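Local atomic coordinates of DotI (Legionella pneumophila, PDB entry 3WZ4), a protein that is probably a component of an inner-membrane complex essential for type IVB secretion, represented here by its periplasmic domain. Residues S8-W13 / Y88-Q93. Numbering follows the deposited sequence. Where two conformers were deposited one is given.
Sequences SAVLQW and YSWRVQ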
ATOM      1  N   SER A   8      11.819   3.206  12.650  1.00 19.06           N
ATOM      2  CA  SER A   8      12.364   2.172  11.775  1.00 21.99           C
ATOM      3  C   SER A   8      11.372   1.033  11.585  1.00 22.35           C
ATOM      4  O   SER A   8      11.253   0.482  10.490  1.00 24.75           O
ATOM      5  CB  SER A   8      13.680   1.631  12.333  1.00 24.77           C
ATOM      6  OG  SER A   8      13.464   0.941  13.550  1.00 25.87           O
ATOM      7  N   ALA A   9      10.661   0.684  12.651  1.00 22.34           N
ATOM      8  CA  ALA A   9       9.646  -0.361  12.574  1.00 21.97           C
ATOM      9  C   ALA A   9       8.499   0.053  11.661  1.00 23.67           C
ATOM     10  O   ALA A   9       8.053  -0.725  10.817  1.00 22.18           O
ATOM     11  CB  ALA A   9       9.122  -0.692  13.958  1.00 24.45           C
ATOM     12  N   VAL A  10       8.019   1.280  11.842  1.00 19.67           N
ATOM     13  CA  VAL A  10       6.936   1.810  11.020  1.00 20.47           C
ATOM     14  C   VAL A  10       7.335   1.842   9.545  1.00 15.09           C
ATOM     15  O   VAL A  10       6.521   1.566   8.667  1.00 13.69           O
ATOM     16  CB  VAL A  10       6.528   3.225  11.472  1.00 17.99           C
ATOM     17  CG1 VAL A  10       5.564   3.845  10.474  1.00 14.21           C
ATOM     18  CG2 VAL A  10       5.920   3.186  12.871  1.00 17.59           C
ATOM     19  N   LEU A  11       8.592   2.176   9.278  1.00 16.16           N
ATOM     20  CA  LEU A  11       9.093   2.209   7.906  1.00 16.32           C
ATOM     21  C   LEU A  11       9.085   0.823   7.257  1.00 16.86           C
ATOM     22  O   LEU A  11       8.517   0.641   6.183  1.00 15.74           O
ATOM     23  CB  LEU A  11      10.491   2.824   7.857  1.00 15.56           C
ATOM     24  CG  LEU A  11      10.541   4.342   8.049  1.00 16.50           C
ATOM     25  CD1 LEU A  11      11.909   4.795   8.533  1.00 19.05           C
ATOM     26  CD2 LEU A  11      10.162   5.056   6.765  1.00 14.03           C
ATOM     27  N   GLN A  12       9.714  -0.149   7.909  1.00 19.13           N
ATOM     28  CA  GLN A  12       9.728  -1.514   7.394  1.00 23.81           C
ATOM     29  C   GLN A  12       8.309  -1.980   7.102  1.00 21.80           C
ATOM     30  O   GLN A  12       8.044  -2.612   6.078  1.00 23.25           O
ATOM     31  CB  GLN A  12      10.397  -2.474   8.381  1.00 25.04           C
ATOM     32  CG  GLN A  12      11.877  -2.210   8.605  1.00 29.85           C
ATOM     33  CD  GLN A  12      12.606  -3.430   9.143  1.00 43.51           C
ATOM     34  OE1 GLN A  12      12.272  -4.567   8.803  1.00 46.96           O
ATOM     35  NE2 GLN A  12      13.604  -3.199   9.988  1.00 43.97           N
ATOM     36  N   TRP A  13       7.395  -1.648   8.006  1.00 18.74           N
ATOM     37  CA  TRP A  13       5.993  -2.007   7.857  1.00 17.45           C
ATOM     38  C   TRP A  13       5.362  -1.334   6.634  1.00 20.72           C
ATOM     39  O   TRP A  13       4.646  -1.978   5.863  1.00 17.84           O
ATOM     40  CB  TRP A  13       5.229  -1.634   9.125  1.00 17.14           C
ATOM     41  CG  TRP A  13       3.807  -2.093   9.149  1.00 22.51           C
ATOM     42  CD1 TRP A  13       3.345  -3.307   9.569  1.00 22.58           C
ATOM     43  CD2 TRP A  13       2.654  -1.340   8.755  1.00 18.45           C
ATOM     44  NE1 TRP A  13       1.976  -3.359   9.453  1.00 22.19           N
ATOM     45  CE2 TRP A  13       1.528  -2.163   8.959  1.00 18.84           C
ATOM     46  CE3 TRP A  13       2.466  -0.050   8.248  1.00 19.20           C
ATOM     47  CZ2 TRP A  13       0.233  -1.738   8.673  1.00 17.84           C
ATOM     48  CZ3 TRP A  13       1.179   0.368   7.964  1.00 19.24           C
ATOM     49  CH2 TRP A  13       0.079  -0.474   8.178  1.00 16.05           C
ATOM     50  N   TYR A  88      -0.851   9.787  17.128  1.00 12.84           N
ATOM     51  CA  TYR A  88       0.478   9.958  16.560  1.00 14.17           C
ATOM     52  C   TYR A  88       0.516   9.357  15.164  1.00 13.44           C
ATOM     53  O   TYR A  88      -0.017   8.272  14.933  1.00 14.32           O
ATOM     54  CB  TYR A  88       1.549   9.316  17.446  1.00 15.06           C
ATOM     55  CG  TYR A  88       2.914   9.946  17.265  1.00 16.69           C
ATOM     56  CD1 TYR A  88       3.783   9.503  16.275  1.00 15.57           C
ATOM     57  CD2 TYR A  88       3.322  11.001  18.069  1.00 16.82           C
ATOM     58  CE1 TYR A  88       5.024  10.085  16.102  1.00 15.41           C
ATOM     59  CE2 TYR A  88       4.563  11.588  17.903  1.00 15.54           C
ATOM     60  CZ  TYR A  88       5.407  11.127  16.920  1.00 13.38           C
ATOM     61  OH  TYR A  88       6.638  11.708  16.753  1.00 13.65           O
ATOM     62  N   SER A  89       1.145  10.066  14.232  1.00 10.67           N
ATOM     63  CA  SER A  89       1.105   9.670  12.832  1.00 11.50           C
ATOM     64  C   SER A  89       2.447   9.825  12.120  1.00 11.53           C
ATOM     65  O   SER A  89       3.335  10.534  12.588  1.00 11.37           O
ATOM     66  CB  SER A  89       0.030  10.470  12.096  1.00 14.30           C
ATOM     67  OG  SER A  89      -1.231  10.304  12.713  1.00 16.08           O
ATOM     68  N   TRP A  90       2.571   9.156  10.980  1.00 11.84           N
ATOM     69  CA  TRP A  90       3.771   9.206  10.160  1.00 11.43           C
ATOM     70  C   TRP A  90       3.384   9.333   8.700  1.00 13.67           C
ATOM     71  O   TRP A  90       2.565   8.560   8.201  1.00 14.65           O
ATOM     72  CB  TRP A  90       4.581   7.914  10.297  1.00 11.56           C
ATOM     73  CG  TRP A  90       5.147   7.645  11.652  1.00 12.48           C
ATOM     74  CD1 TRP A  90       6.412   7.930  12.085  1.00 13.15           C
ATOM     75  CD2 TRP A  90       4.483   7.006  12.745  1.00 13.52           C
ATOM     76  NE1 TRP A  90       6.570   7.516  13.384  1.00 11.65           N
ATOM     77  CE2 TRP A  90       5.400   6.947  13.814  1.00 12.16           C
ATOM     78  CE3 TRP A  90       3.200   6.482  12.927  1.00 12.14           C
ATOM     79  CZ2 TRP A  90       5.074   6.388  15.047  1.00 14.76           C
ATOM     80  CZ3 TRP A  90       2.878   5.927  14.152  1.00 15.11           C
ATOM     81  CH2 TRP A  90       3.811   5.885  15.196  1.00 15.41           C
ATOM     82  N   ARG A  91       3.969  10.301   8.005  1.00 12.72           N
ATOM     83  CA  ARG A  91       3.798  10.379   6.559  0.50 15.00           C
ATOM     84  C   ARG A  91       5.013   9.743   5.895  1.00 12.59           C
ATOM     85  O   ARG A  91       6.116  10.290   5.937  1.00 13.30           O
ATOM     86  CB  ARG A  91       3.600  11.826   6.103  0.50 15.63           C
ATOM     87  CG  ARG A  91       2.727  11.951   4.861  0.50 20.75           C
ATOM     88  CD  ARG A  91       2.394  13.401   4.532  0.50 24.76           C
ATOM     89  NE  ARG A  91       1.582  14.041   5.567  0.50 25.69           N
ATOM     90  CZ  ARG A  91       0.253  14.001   5.611  0.50 21.18           C
ATOM     91  NH1 ARG A  91      -0.426  13.341   4.684  0.50 19.93           N
ATOM     92  NH2 ARG A  91      -0.396  14.619   6.588  0.50 20.59           N
ATOM     93  N   VAL A  92       4.802   8.574   5.298  1.00  9.57           N
ATOM     94  CA  VAL A  92       5.889   7.787   4.722  1.00 10.87           C
ATOM     95  C   VAL A  92       5.833   7.708   3.199  1.00 13.33           C
ATOM     96  O   VAL A  92       4.777   7.476   2.617  1.00 13.21           O
ATOM     97  CB  VAL A  92       5.888   6.353   5.286  1.00 10.97           C
ATOM     98  CG1 VAL A  92       6.866   5.477   4.521  1.00  8.84           C
ATOM     99  CG2 VAL A  92       6.211   6.370   6.776  1.00 12.07           C
ATOM    100  N   GLN A  93       6.987   7.885   2.564  1.00 12.14           N
ATOM    101  CA  GLN A  93       7.070   7.874   1.113  1.00 14.71           C
ATOM    102  C   GLN A  93       8.123   6.882   0.630  1.00 15.48           C
ATOM    103  O   GLN A  93       9.200   6.772   1.217  1.00 14.34           O
ATOM    104  CB  GLN A  93       7.394   9.273   0.596  1.00 12.27           C
ATOM    105  CG  GLN A  93       7.385   9.390  -0.915  1.00 15.93           C
ATOM    106  CD  GLN A  93       7.523  10.822  -1.383  1.00 18.47           C
ATOM    107  OE1 GLN A  93       6.539  11.559  -1.452  1.00 20.04           O
ATOM    108  NE2 GLN A  93       8.749  11.229  -1.695  1.00 14.89           N
TER
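V10 on helix 7-21 sets its two methyls over one face of the W90 indole, the two side chains crossing at about a right angle. Within strand 87-101, Y88 backs that indole: its CD1 sits 3.6 Å above the plane of the W90 ring on the opposite face, displaced toward the rim. W90 and V92 are the residues that meet the helix. An indole suits the position facing the helix, W90, because its wide apolar face can take a whole isopropyl group while its single polar atom, NE1, is hydrogen-bonded to OD1 of D7, the first residue of helix 7-21. Over the six-membered ring stands V10 CG2, 3.9 Å from the centroid and only 9° off the normal, a CH-pi contact. With V10 CG1 anti to the backbone N (chi1 171°), the two methyls divide the indole between them, CG1 lying 4.0 Å from W90 CG on the five-membered ring. V92, two residues on, is a compact branched side chain that again faces the helix; its CG1 meets L11 CD2 at 4.0 Å, and L11 also leans on P76 and I78 of the adjoining strand 67-84. Such packing of an N-terminal helix on an antiparallel sheet is consistent with the NTF2-like clan. Across the two segments the attraction is dispersive, apart from the weakly polar CH-pi term, and the fit rests on shape and close apolar contact; the D7 bond, together with the groups on both faces, probably limits how the indole can turn.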